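Local coordinates for aminopeptidase N (Francisella tularensis subsp. tularensis, PDB 5DLL), which removes N-terminal amino acids from peptides as a zinc-dependent M1-family aminopeptidase, and is thought to take part in the breakdown of intracellular peptides, at residues A[75-80]-A[101-106]; A[24-29]-A[60-65]; A[32-37]-A[154-159]. One frame throughout, in Å; residues are numbered along the deposited sequence.

Interaction 1: residues A[75-80]-A[101-106]; sequences KLNNKH and KFVLQT. With NA (sodium ion), chain R.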
ATOM      1  N   LYS A  75      24.052  27.356  24.885  1.00 43.81           N
ATOM      2  CA  LYS A  75      23.921  28.781  25.175  1.00 44.60           C
ATOM      3  C   LYS A  75      22.490  29.230  24.919  1.00 42.93           C
ATOM      4  O   LYS A  75      21.884  28.835  23.928  1.00 39.75           O
ATOM      5  CB  LYS A  75      24.871  29.602  24.299  1.00 47.10           C
ATOM      6  CG  LYS A  75      26.297  29.078  24.261  1.00 50.75           C
ATOM      7  CD  LYS A  75      27.258  30.105  23.684  1.00 58.55           C
ATOM      8  CE  LYS A  75      26.997  30.366  22.211  1.00 62.38           C
ATOM      9  NZ  LYS A  75      28.088  31.182  21.609  1.00 65.06           N
ATOM     10  N   LEU A  76      21.957  30.055  25.817  1.00 45.45           N
ATOM     11  CA  LEU A  76      20.636  30.649  25.651  1.00 46.89           C
ATOM     12  C   LEU A  76      20.816  32.153  25.477  1.00 53.00           C
ATOM     13  O   LEU A  76      21.491  32.794  26.287  1.00 60.06           O
ATOM     14  CB  LEU A  76      19.759  30.344  26.868  1.00 46.37           C
ATOM     15  CG  LEU A  76      18.243  30.553  26.727  1.00 45.91           C
ATOM     16  CD1 LEU A  76      17.485  29.560  27.596  1.00 47.97           C
ATOM     17  CD2 LEU A  76      17.826  31.975  27.070  1.00 46.89           C
ATOM     18  N   ASN A  77      20.215  32.703  24.419  1.00 57.06           N
ATOM     19  CA  ASN A  77      20.397  34.109  24.037  1.00 51.10           C
ATOM     20  C   ASN A  77      21.880  34.488  23.973  1.00 56.35           C
ATOM     21  O   ASN A  77      22.309  35.524  24.500  1.00 50.95           O
ATOM     22  CB  ASN A  77      19.603  35.043  24.967  1.00 50.18           C
ATOM     23  CG  ASN A  77      18.109  35.053  24.660  1.00 53.30           C
ATOM     24  OD1 ASN A  77      17.681  34.728  23.552  1.00 51.89           O
ATOM     25  ND2 ASN A  77      17.310  35.445  25.645  1.00 57.11           N
ATOM     26  N   ASN A  78      22.653  33.608  23.336  1.00 59.84           N
ATOM     27  CA  ASN A  78      24.084  33.808  23.089  1.00 63.78           C
ATOM     28  C   ASN A  78      24.989  33.741  24.339  1.00 65.76           C
ATOM     29  O   ASN A  78      26.213  33.859  24.224  1.00 61.88           O
ATOM     30  CB  ASN A  78      24.304  35.127  22.328  1.00 64.95           C
ATOM     31  CG  ASN A  78      25.419  35.039  21.302  1.00 68.85           C
ATOM     32  OD1 ASN A  78      25.749  33.958  20.810  1.00 64.90           O
ATOM     33  ND2 ASN A  78      25.995  36.188  20.960  1.00 74.33           N
ATOM     34  N   LYS A  79      24.394  33.533  25.517  1.00 65.35           N
ATOM     35  CA  LYS A  79      25.143  33.389  26.766  1.00 66.78           C
ATOM     36  C   LYS A  79      25.118  31.928  27.231  1.00 59.47           C
ATOM     37  O   LYS A  79      24.082  31.268  27.144  1.00 60.42           O
ATOM     38  CB  LYS A  79      24.540  34.290  27.844  1.00 70.97           C
ATOM     39  CG  LYS A  79      25.480  34.564  29.005  1.00 76.91           C
ATOM     40  CD  LYS A  79      24.736  35.054  30.234  1.00 76.30           C
ATOM     41  CE  LYS A  79      25.702  35.301  31.380  1.00 84.87           C
ATOM     42  NZ  LYS A  79      24.992  35.599  32.652  1.00 92.29           N
ATOM     43  N   HIS A  80      26.253  31.433  27.723  1.00 56.71           N
ATOM     44  CA  HIS A  80      26.373  30.034  28.165  1.00 55.20           C
ATOM     45  C   HIS A  80      25.481  29.718  29.360  1.00 55.10           C
ATOM     46  O   HIS A  80      25.238  30.576  30.209  1.00 57.91           O
ATOM     47  CB  HIS A  80      27.823  29.697  28.530  1.00 54.76           C
ATOM     48  CG  HIS A  80      28.700  29.440  27.346  1.00 58.62           C
ATOM     49  ND1 HIS A  80      28.951  28.171  26.870  1.00 65.69           N
ATOM     50  CD2 HIS A  80      29.384  30.287  26.542  1.00 61.92           C
ATOM     51  CE1 HIS A  80      29.751  28.247  25.822  1.00 70.27           C
ATOM     52  NE2 HIS A  80      30.030  29.520  25.603  1.00 68.44           N
ATOM     53  N   LYS A 101      10.553  34.566  24.613  1.00 62.38           N
ATOM     54  CA  LYS A 101      11.110  34.520  23.265  1.00 64.21           C
ATOM     55  C   LYS A 101      12.631  34.496  23.367  1.00 60.79           C
ATOM     56  O   LYS A 101      13.224  35.370  24.004  1.00 69.65           O
ATOM     57  CB  LYS A 101      10.642  35.745  22.472  1.00 69.18           C
ATOM     58  CG  LYS A 101      10.589  35.555  20.964  1.00 71.80           C
ATOM     59  CD  LYS A 101       9.828  36.698  20.301  1.00 77.69           C
ATOM     60  CE  LYS A 101       9.605  36.459  18.814  1.00 75.79           C
ATOM     61  NZ  LYS A 101      10.876  36.447  18.036  1.00 68.60           N
ATOM     62  N   PHE A 102      13.260  33.493  22.756  1.00 56.43           N
ATOM     63  CA  PHE A 102      14.713  33.319  22.866  1.00 52.56           C
ATOM     64  C   PHE A 102      15.310  32.429  21.772  1.00 50.02           C
ATOM     65  O   PHE A 102      14.598  31.710  21.071  1.00 46.31           O
ATOM     66  CB  PHE A 102      15.078  32.748  24.244  1.00 46.39           C
ATOM     67  CG  PHE A 102      14.521  31.368  24.506  1.00 44.96           C
ATOM     68  CD1 PHE A 102      13.204  31.200  24.916  1.00 44.93           C
ATOM     69  CD2 PHE A 102      15.317  30.239  24.359  1.00 48.11           C
ATOM     70  CE1 PHE A 102      12.688  29.939  25.163  1.00 38.41           C
ATOM     71  CE2 PHE A 102      14.808  28.974  24.611  1.00 41.91           C
ATOM     72  CZ  PHE A 102      13.491  28.825  25.010  1.00 38.87           C
ATOM     73  N   VAL A 103      16.632  32.491  21.650  1.00 48.51           N
ATOM     74  CA  VAL A 103      17.383  31.614  20.758  1.00 44.74           C
ATOM     75  C   VAL A 103      18.244  30.669  21.603  1.00 48.07           C
ATOM     76  O   VAL A 103      18.932  31.104  22.531  1.00 51.31           O
ATOM     77  CB  VAL A 103      18.236  32.398  19.723  1.00 44.20           C
ATOM     78  CG1 VAL A 103      18.934  33.598  20.347  1.00 46.80           C
ATOM     79  CG2 VAL A 103      19.247  31.483  19.044  1.00 41.85           C
ATOM     80  N   LEU A 104      18.188  29.379  21.279  1.00 42.03           N
ATOM     81  CA  LEU A 104      18.947  28.364  21.988  1.00 41.51           C
ATOM     82  C   LEU A 104      19.921  27.665  21.047  1.00 40.81           C
ATOM     83  O   LEU A 104      19.502  26.966  20.129  1.00 51.71           O
ATOM     84  CB  LEU A 104      17.993  27.338  22.592  1.00 45.76           C
ATOM     85  CG  LEU A 104      18.642  26.195  23.373  1.00 48.97           C
ATOM     86  CD1 LEU A 104      19.428  26.735  24.557  1.00 53.21           C
ATOM     87  CD2 LEU A 104      17.590  25.196  23.830  1.00 50.91           C
ATOM     88  N   GLN A 105      21.218  27.847  21.286  1.00 41.29           N
ATOM     89  CA  GLN A 105      22.249  27.170  20.512  1.00 42.31           C
ATOM     90  C   GLN A 105      22.778  25.956  21.258  1.00 42.13           C
ATOM     91  O   GLN A 105      23.166  26.069  22.413  1.00 39.07           O
ATOM     92  CB  GLN A 105      23.413  28.117  20.219  1.00 52.74           C
ATOM     93  CG  GLN A 105      24.518  27.476  19.387  1.00 62.63           C
ATOM     94  CD  GLN A 105      25.686  28.401  19.136  1.00 72.95           C
ATOM     95  OE1 GLN A 105      25.534  29.621  19.105  1.00 88.41           O
ATOM     96  NE2 GLN A 105      26.866  27.823  18.954  1.00 86.33           N
ATOM     97  N   THR A 106      22.808  24.807  20.582  1.00 45.79           N
ATOM     98  CA  THR A 106      23.437  23.596  21.112  1.00 43.43           C
ATOM     99  C   THR A 106      24.411  23.024  20.090  1.00 42.69           C
ATOM    100  O   THR A 106      24.037  22.816  18.931  1.00 49.15           O
ATOM    101  CB  THR A 106      22.412  22.478  21.431  1.00 47.35           C
ATOM    102  OG1 THR A 106      21.912  21.897  20.208  1.00 59.20           O
ATOM    103  CG2 THR A 106      21.260  23.005  22.279  1.00 45.88           C
TER
HETATM  104 NA    NA R 917      23.129  20.830  18.372  1.00 56.96          NA
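Lys75 and Gln105 run side by side from one face of the sheet, paired by two backbone hydrogen bonds: Lys75 N to Gln105 O and Gln105 N to Lys75 O, both 2.9 Å. From CB, on the same face as Gln105, the lysine chain leads to Lys75 CG, 3.8 Å from His80 ND1. CD sits over one face of the imidazole, 3.4 Å above its plane and shifted toward the rim. A bend at chi3 (-67°) then carries Lys75 CE to the neighbouring amide, 3.5 Å from Gln105 OE1; Lys75 NZ ends 3.9 Å from Gln105 OE1. The pairing belongs to the mixed sheet of the M1 N-terminal domain, where strand 70-76 lies antiparallel beside strand 101-110 and turns back into strand 79-80 through a type I' turn, Leu76 to Lys79, a beta hairpin. Asn77, in that turn, grips strand 101-110 twice: its N donates to Val103 O, and Asn77 OD1 takes Val103 N at 3.1 Å, the donor tilted 31° from the carbonyl plane. On the opposite face to Lys75, Leu76 CG slants against Phe102 CD2 at 3.8 Å. Farther along, Thr106 binds the sodium ion through O and OG1, together with Val44 and Thr141.

Interaction 2: residues A[24-29]-A[60-65]; sequences SNYLID and NTLVLD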
ATOM      1  N   SER A  24       2.171  21.740  22.782  1.00 39.94           N
ATOM      2  CA  SER A  24       3.476  22.073  23.340  1.00 39.36           C
ATOM      3  C   SER A  24       3.431  23.468  23.961  1.00 41.66           C
ATOM      4  O   SER A  24       2.873  24.387  23.368  1.00 39.27           O
ATOM      5  CB  SER A  24       4.541  22.028  22.248  1.00 38.08           C
ATOM      6  OG  SER A  24       5.828  22.247  22.791  1.00 41.74           O
ATOM      7  N   ASN A  25       4.001  23.620  25.155  1.00 44.43           N
ATOM      8  CA  ASN A  25       4.033  24.927  25.822  1.00 46.40           C
ATOM      9  C   ASN A  25       5.015  25.915  25.182  1.00 44.45           C
ATOM     10  O   ASN A  25       4.904  27.122  25.392  1.00 46.13           O
ATOM     11  CB  ASN A  25       4.285  24.787  27.339  1.00 47.76           C
ATOM     12  CG  ASN A  25       5.688  24.308  27.679  1.00 47.47           C
ATOM     13  OD1 ASN A  25       6.374  23.699  26.861  1.00 51.98           O
ATOM     14  ND2 ASN A  25       6.116  24.579  28.908  1.00 46.33           N
ATOM     15  N   TYR A  26       5.964  25.402  24.401  1.00 44.63           N
ATOM     16  CA  TYR A  26       6.874  26.243  23.618  1.00 49.19           C
ATOM     17  C   TYR A  26       6.902  25.782  22.162  1.00 51.02           C
ATOM     18  O   TYR A  26       6.699  24.597  21.877  1.00 48.31           O
ATOM     19  CB  TYR A  26       8.277  26.248  24.242  1.00 48.36           C
ATOM     20  CG  TYR A  26       8.344  27.141  25.461  1.00 51.90           C
ATOM     21  CD1 TYR A  26       8.649  28.494  25.336  1.00 49.99           C
ATOM     22  CD2 TYR A  26       8.060  26.650  26.732  1.00 48.00           C
ATOM     23  CE1 TYR A  26       8.687  29.327  26.442  1.00 49.58           C
ATOM     24  CE2 TYR A  26       8.095  27.479  27.845  1.00 48.60           C
ATOM     25  CZ  TYR A  26       8.407  28.817  27.693  1.00 46.23           C
ATOM     26  OH  TYR A  26       8.448  29.655  28.783  1.00 47.46           O
ATOM     27  N   LEU A  27       7.130  26.730  21.251  1.00 45.75           N
ATOM     28  CA  LEU A  27       7.111  26.467  19.809  1.00 46.78           C
ATOM     29  C   LEU A  27       8.375  26.964  19.116  1.00 48.44           C
ATOM     30  O   LEU A  27       9.060  27.852  19.617  1.00 48.33           O
ATOM     31  CB  LEU A  27       5.889  27.124  19.163  1.00 47.34           C
ATOM     32  CG  LEU A  27       4.544  26.432  19.404  1.00 51.76           C
ATOM     33  CD1 LEU A  27       3.398  27.366  19.036  1.00 53.89           C
ATOM     34  CD2 LEU A  27       4.451  25.120  18.632  1.00 46.67           C
ATOM     35  N   ILE A  28       8.658  26.389  17.950  1.00 50.98           N
ATOM     36  CA  ILE A  28       9.859  26.706  17.183  1.00 44.31           C
ATOM     37  C   ILE A  28       9.460  27.319  15.848  1.00 44.82           C
ATOM     38  O   ILE A  28       8.738  26.705  15.062  1.00 57.36           O
ATOM     39  CB  ILE A  28      10.733  25.452  16.950  1.00 41.90           C
ATOM     40  CG1 ILE A  28      11.032  24.774  18.296  1.00 36.14           C
ATOM     41  CG2 ILE A  28      12.019  25.822  16.207  1.00 38.01           C
ATOM     42  CD1 ILE A  28      11.902  23.537  18.213  1.00 36.21           C
ATOM     43  N   ASP A  29       9.930  28.541  15.617  1.00 45.65           N
ATOM     44  CA  ASP A  29       9.668  29.268  14.385  1.00 43.98           C
ATOM     45  C   ASP A  29      10.685  28.894  13.314  1.00 42.00           C
ATOM     46  O   ASP A  29      10.312  28.639  12.164  1.00 45.51           O
ATOM     47  CB  ASP A  29       9.709  30.780  14.643  1.00 50.19           C
ATOM     48  CG  ASP A  29       8.498  31.284  15.428  1.00 59.26           C
ATOM     49  OD1 ASP A  29       7.512  30.526  15.589  1.00 63.38           O
ATOM     50  OD2 ASP A  29       8.530  32.455  15.875  1.00 49.78           O
ATOM     51  N   ASN A  60       6.971  27.368  32.687  1.00 49.30           N
ATOM     52  CA  ASN A  60       8.016  27.893  31.801  1.00 47.21           C
ATOM     53  C   ASN A  60       9.235  26.976  31.708  1.00 47.69           C
ATOM     54  O   ASN A  60      10.374  27.443  31.616  1.00 45.08           O
ATOM     55  CB  ASN A  60       8.442  29.283  32.273  1.00 48.01           C
ATOM     56  CG  ASN A  60       7.261  30.202  32.507  1.00 49.18           C
ATOM     57  OD1 ASN A  60       6.192  30.032  31.908  1.00 43.30           O
ATOM     58  ND2 ASN A  60       7.444  31.178  33.385  1.00 48.69           N
ATOM     59  N   THR A  61       8.988  25.670  31.727  1.00 46.19           N
ATOM     60  CA  THR A  61      10.042  24.686  31.584  1.00 46.12           C
ATOM     61  C   THR A  61      10.072  24.203  30.142  1.00 47.68           C
ATOM     62  O   THR A  61       9.043  23.814  29.596  1.00 52.47           O
ATOM     63  CB  THR A  61       9.824  23.479  32.517  1.00 49.82           C
ATOM     64  OG1 THR A  61       9.885  23.909  33.885  1.00 48.86           O
ATOM     65  CG2 THR A  61      10.886  22.405  32.280  1.00 46.40           C
ATOM     66  N   LEU A  62      11.252  24.242  29.534  1.00 47.02           N
ATOM     67  CA  LEU A  62      11.462  23.671  28.211  1.00 44.63           C
ATOM     68  C   LEU A  62      11.938  22.225  28.358  1.00 44.12           C
ATOM     69  O   LEU A  62      12.900  21.959  29.076  1.00 46.20           O
ATOM     70  CB  LEU A  62      12.498  24.491  27.440  1.00 44.70           C
ATOM     71  CG  LEU A  62      12.686  24.174  25.951  1.00 45.80           C
ATOM     72  CD1 LEU A  62      11.479  24.620  25.134  1.00 43.31           C
ATOM     73  CD2 LEU A  62      13.960  24.823  25.424  1.00 44.17           C
ATOM     74  N   VAL A  63      11.257  21.302  27.685  1.00 41.53           N
ATOM     75  CA  VAL A  63      11.627  19.888  27.704  1.00 45.42           C
ATOM     76  C   VAL A  63      11.952  19.429  26.280  1.00 45.48           C
ATOM     77  O   VAL A  63      11.061  19.034  25.528  1.00 45.84           O
ATOM     78  CB  VAL A  63      10.499  19.005  28.300  1.00 46.51           C
ATOM     79  CG1 VAL A  63      10.930  17.543  28.361  1.00 45.02           C
ATOM     80  CG2 VAL A  63      10.094  19.503  29.682  1.00 44.81           C
ATOM     81  N   LEU A  64      13.229  19.489  25.917  1.00 44.26           N
ATOM     82  CA  LEU A  64      13.682  19.024  24.606  1.00 43.95           C
ATOM     83  C   LEU A  64      13.943  17.520  24.605  1.00 39.97           C
ATOM     84  O   LEU A  64      14.462  16.978  25.574  1.00 48.75           O
ATOM     85  CB  LEU A  64      14.958  19.759  24.191  1.00 45.73           C
ATOM     86  CG  LEU A  64      14.790  21.259  23.949  1.00 47.77           C
ATOM     87  CD1 LEU A  64      16.145  21.943  23.918  1.00 53.48           C
ATOM     88  CD2 LEU A  64      14.032  21.516  22.659  1.00 50.68           C
ATOM     89  N   ASP A  65      13.578  16.861  23.511  1.00 37.61           N
ATOM     90  CA  ASP A  65      13.866  15.444  23.299  1.00 38.40           C
ATOM     91  C   ASP A  65      15.257  15.287  22.676  1.00 35.76           C
ATOM     92  O   ASP A  65      15.628  16.041  21.773  1.00 35.28           O
ATOM     93  CB  ASP A  65      12.816  14.818  22.368  1.00 46.10           C
ATOM     94  CG  ASP A  65      11.393  14.935  22.911  1.00 51.48           C
ATOM     95  OD1 ASP A  65      11.103  14.326  23.966  1.00 52.91           O
ATOM     96  OD2 ASP A  65      10.564  15.626  22.275  1.00 47.18           O
TER
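Tyr26 packs its CB against Leu62 CD1 at 3.7 Å in the M1 N-terminal domain, where strand 26-36 of the large mixed sheet meets strand 62-65, an outer strand of a small three-stranded antiparallel sheet. The two segments form no beta ladder; contact is made by side chains, in one case to a backbone carbonyl. The tight part is mostly apolar. Leu62 has its CG opposite the backbone N (chi1 -171°), and Leu62 CD1 comes obliquely to the ring, 4.0 Å from Tyr26 CG. Ile50 touches both residues, Ala52 and Val98 add to the wall at Tyr26, and Phe102 and Leu104 pack on Leu62. Asn60 CA lies at the edge of the tyrosine ring, in its plane and 4.0 Å from Tyr26 CE2. The phenol passes alongside the backbone here, placing Tyr26 OH 3.5 Å from Asn60 CB. Arg57 is the charged exception, making a cation-pi contact with the ring. At Asn25 and Thr61, both partly exposed, the contact thins to a single hydrogen bond. Thr61 CB points away from segment 24-29, and OG1 bonds to Asn96 OD1. Asn25 reaches across with its amide, whose ND2 also bonds to Asn59 O. Asn25 ND2 donates to Thr61 O at 3.1 Å with an N-H...O angle of 172°, the acceptor lying in the amide plane.

Interaction 3: residues A[32-37]-A[154-159]; sequences HLIFEL and TVKIIA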
ATOM      1  N   HIS A  32      18.112  26.435  12.514  1.00 40.66           N
ATOM      2  CA  HIS A  32      19.329  26.567  11.715  1.00 46.78           C
ATOM      3  C   HIS A  32      20.341  25.529  12.162  1.00 43.09           C
ATOM      4  O   HIS A  32      20.818  25.579  13.293  1.00 46.17           O
ATOM      5  CB  HIS A  32      19.925  27.965  11.858  1.00 49.97           C
ATOM      6  CG  HIS A  32      19.053  29.048  11.309  1.00 58.03           C
ATOM      7  ND1 HIS A  32      17.829  29.364  11.858  1.00 58.04           N
ATOM      8  CD2 HIS A  32      19.223  29.885  10.260  1.00 57.84           C
ATOM      9  CE1 HIS A  32      17.283  30.348  11.170  1.00 58.15           C
ATOM     10  NE2 HIS A  32      18.108  30.683  10.193  1.00 59.46           N
ATOM     11  N   LEU A  33      20.661  24.595  11.271  1.00 38.24           N
ATOM     12  CA  LEU A  33      21.584  23.509  11.573  1.00 38.93           C
ATOM     13  C   LEU A  33      22.868  23.632  10.764  1.00 37.00           C
ATOM     14  O   LEU A  33      22.860  24.145   9.645  1.00 34.85           O
ATOM     15  CB  LEU A  33      20.931  22.152  11.283  1.00 40.81           C
ATOM     16  CG  LEU A  33      19.499  21.939  11.786  1.00 41.20           C
ATOM     17  CD1 LEU A  33      19.036  20.528  11.456  1.00 41.64           C
ATOM     18  CD2 LEU A  33      19.385  22.213  13.278  1.00 41.14           C
ATOM     19  N   ILE A  34      23.968  23.173  11.359  1.00 37.07           N
ATOM     20  CA  ILE A  34      25.244  23.003  10.664  1.00 38.08           C
ATOM     21  C   ILE A  34      25.731  21.585  10.937  1.00 37.23           C
ATOM     22  O   ILE A  34      25.838  21.174  12.096  1.00 37.29           O
ATOM     23  CB  ILE A  34      26.318  24.010  11.140  1.00 42.04           C
ATOM     24  CG1 ILE A  34      25.839  25.458  10.934  1.00 42.96           C
ATOM     25  CG2 ILE A  34      27.634  23.777  10.401  1.00 43.00           C
ATOM     26  CD1 ILE A  34      26.617  26.493  11.719  1.00 42.21           C
ATOM     27  N   PHE A  35      26.003  20.842   9.868  1.00 38.63           N
ATOM     28  CA  PHE A  35      26.522  19.480   9.968  1.00 45.15           C
ATOM     29  C   PHE A  35      27.975  19.436   9.498  1.00 49.41           C
ATOM     30  O   PHE A  35      28.269  19.744   8.336  1.00 40.46           O
ATOM     31  CB  PHE A  35      25.692  18.514   9.121  1.00 43.46           C
ATOM     32  CG  PHE A  35      24.323  18.230   9.677  1.00 43.71           C
ATOM     33  CD1 PHE A  35      23.274  19.123   9.475  1.00 45.99           C
ATOM     34  CD2 PHE A  35      24.072  17.058  10.380  1.00 42.70           C
ATOM     35  CE1 PHE A  35      22.009  18.860   9.976  1.00 41.93           C
ATOM     36  CE2 PHE A  35      22.809  16.790  10.886  1.00 41.60           C
ATOM     37  CZ  PHE A  35      21.777  17.693  10.682  1.00 41.48           C
ATOM     38  N   GLU A  36      28.871  19.061  10.411  1.00 46.67           N
ATOM     39  CA  GLU A  36      30.265  18.803  10.077  1.00 50.43           C
ATOM     40  C   GLU A  36      30.461  17.296  10.025  1.00 48.94           C
ATOM     41  O   GLU A  36      30.761  16.663  11.034  1.00 40.54           O
ATOM     42  CB  GLU A  36      31.187  19.442  11.106  1.00 54.42           C
ATOM     43  CG  GLU A  36      30.923  20.925  11.278  1.00 55.57           C
ATOM     44  CD  GLU A  36      31.975  21.613  12.111  1.00 56.42           C
ATOM     45  OE1 GLU A  36      31.597  22.312  13.071  1.00 62.42           O
ATOM     46  OE2 GLU A  36      33.177  21.454  11.804  1.00 64.08           O
ATOM     47  N   LEU A  37      30.278  16.736   8.832  1.00 49.54           N
ATOM     48  CA  LEU A  37      30.216  15.292   8.656  1.00 50.71           C
ATOM     49  C   LEU A  37      31.546  14.588   8.908  1.00 53.71           C
ATOM     50  O   LEU A  37      32.602  15.011   8.421  1.00 54.34           O
ATOM     51  CB  LEU A  37      29.711  14.941   7.249  1.00 53.40           C
ATOM     52  CG  LEU A  37      28.279  15.356   6.906  1.00 54.81           C
ATOM     53  CD1 LEU A  37      27.896  14.806   5.540  1.00 58.89           C
ATOM     54  CD2 LEU A  37      27.287  14.890   7.965  1.00 55.17           C
ATOM     55  N   THR A 154      16.905  26.106   7.844  1.00 43.76           N
ATOM     56  CA  THR A 154      18.115  26.396   7.073  1.00 42.23           C
ATOM     57  C   THR A 154      19.166  25.404   7.526  1.00 37.90           C
ATOM     58  O   THR A 154      19.333  25.190   8.722  1.00 33.22           O
ATOM     59  CB  THR A 154      18.651  27.814   7.332  1.00 46.12           C
ATOM     60  OG1 THR A 154      17.585  28.764   7.204  1.00 49.22           O
ATOM     61  CG2 THR A 154      19.778  28.154   6.350  1.00 43.88           C
ATOM     62  N   VAL A 155      19.874  24.801   6.576  1.00 36.80           N
ATOM     63  CA  VAL A 155      20.767  23.681   6.873  1.00 35.60           C
ATOM     64  C   VAL A 155      22.073  23.795   6.087  1.00 36.53           C
ATOM     65  O   VAL A 155      22.056  23.707   4.866  1.00 41.04           O
ATOM     66  CB  VAL A 155      20.086  22.330   6.514  1.00 34.44           C
ATOM     67  CG1 VAL A 155      21.036  21.154   6.729  1.00 33.64           C
ATOM     68  CG2 VAL A 155      18.794  22.139   7.305  1.00 31.58           C
ATOM     69  N   LYS A 156      23.195  23.982   6.782  1.00 39.50           N
ATOM     70  CA  LYS A 156      24.519  23.907   6.147  1.00 41.64           C
ATOM     71  C   LYS A 156      25.101  22.506   6.323  1.00 41.77           C
ATOM     72  O   LYS A 156      24.873  21.868   7.347  1.00 43.54           O
ATOM     73  CB  LYS A 156      25.482  24.952   6.729  1.00 42.13           C
ATOM     74  CG  LYS A 156      26.794  25.068   5.955  1.00 44.47           C
ATOM     75  CD  LYS A 156      27.814  25.959   6.648  1.00 51.54           C
ATOM     76  CE  LYS A 156      27.361  27.410   6.741  1.00 56.50           C
ATOM     77  NZ  LYS A 156      28.493  28.312   7.091  1.00 56.87           N
ATOM     78  N   ILE A 157      25.848  22.034   5.325  1.00 42.29           N
ATOM     79  CA  ILE A 157      26.520  20.731   5.390  1.00 41.19           C
ATOM     80  C   ILE A 157      27.983  20.877   4.981  1.00 42.54           C
ATOM     81  O   ILE A 157      28.269  21.321   3.873  1.00 43.90           O
ATOM     82  CB  ILE A 157      25.857  19.691   4.454  1.00 41.99           C
ATOM     83  CG1 ILE A 157      24.361  19.555   4.758  1.00 43.27           C
ATOM     84  CG2 ILE A 157      26.543  18.334   4.584  1.00 41.49           C
ATOM     85  CD1 ILE A 157      23.625  18.637   3.804  1.00 44.81           C
ATOM     86  N   ILE A 158      28.899  20.485   5.868  1.00 43.39           N
ATOM     87  CA  ILE A 158      30.339  20.507   5.581  1.00 41.36           C
ATOM     88  C   ILE A 158      30.863  19.076   5.506  1.00 40.55           C
ATOM     89  O   ILE A 158      30.534  18.259   6.357  1.00 41.21           O
ATOM     90  CB  ILE A 158      31.109  21.295   6.661  1.00 40.54           C
ATOM     91  CG1 ILE A 158      30.548  22.719   6.777  1.00 40.94           C
ATOM     92  CG2 ILE A 158      32.595  21.342   6.331  1.00 42.77           C
ATOM     93  CD1 ILE A 158      31.072  23.507   7.957  1.00 40.05           C
ATOM     94  N   ALA A 159      31.670  18.771   4.491  1.00 44.30           N
ATOM     95  CA  ALA A 159      32.193  17.409   4.305  1.00 47.02           C
ATOM     96  C   ALA A 159      33.374  17.340   3.331  1.00 51.39           C
ATOM     97  O   ALA A 159      33.734  18.332   2.699  1.00 54.82           O
ATOM     98  CB  ALA A 159      31.079  16.485   3.831  1.00 45.13           C
TER
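Leu33 and Phe35 each bond through both N and O to the strand beside them, the standard pattern of a parallel beta ladder; here residues 32-36 and 154-159 of strands 26-36 and 150-160 run parallel, 9° apart, in the mixed sheet of the M1 N-terminal domain. Leu33 N donates to Thr154 O and Leu33 O accepts Lys156 N, both at 2.9 Å. Two residues on, Phe35 N goes to Lys156 O and Phe35 O takes Ile158 N at 2.7 Å, almost straight in line with its carbonyl (C=O...N 178°). Leu37 N closes the series on Ile158 O. The alternate residues His32, Ile34 and Glu36 turn their backbone groups to Asn47, Thr45 and Arg43 of strand 42-52, while Val155 bonds to Trp188 on the far side of its own strand. Polar side chains add little across the ladder. His32 NE2 stays 3.6 Å from Thr154 OG1, with the hydroxyl oblique to the ring, and Glu36 has a long, weak ion pair with Arg43. The buried face is apolar: Phe35 CD1 meets Val155 CG1 at 4.1 Å, and Leu201 packs on Phe35 and Ile157. Leu37 holds CG opposite its carbonyl carbon (chi1 -64°), which brings Leu37 CD1 to 3.9 Å from Ile157 CG2 and 4.0 Å from Ala159 CB.

In the fold
From the N terminus, the chain first lays down strand 26-36, whose start enters interaction 2 and whose end enters interaction 3. Strand 42-52 follows, and at 60-65 interaction 2 closes its loop by setting the small sheet against the large one. Strand 70-76 comes next; after the small sheet is completed, 101-106 closes interaction 1. It stands in series after interaction 2, and its Leu104 packs on Leu62 and Leu64. Strand 150-160 finally returns beside 32-37, so interaction 3 encloses interaction 1 and crosses interaction 2. Together the contacts join one end of the mixed sheet, its middle strands and the small sheet within the N-terminal domain.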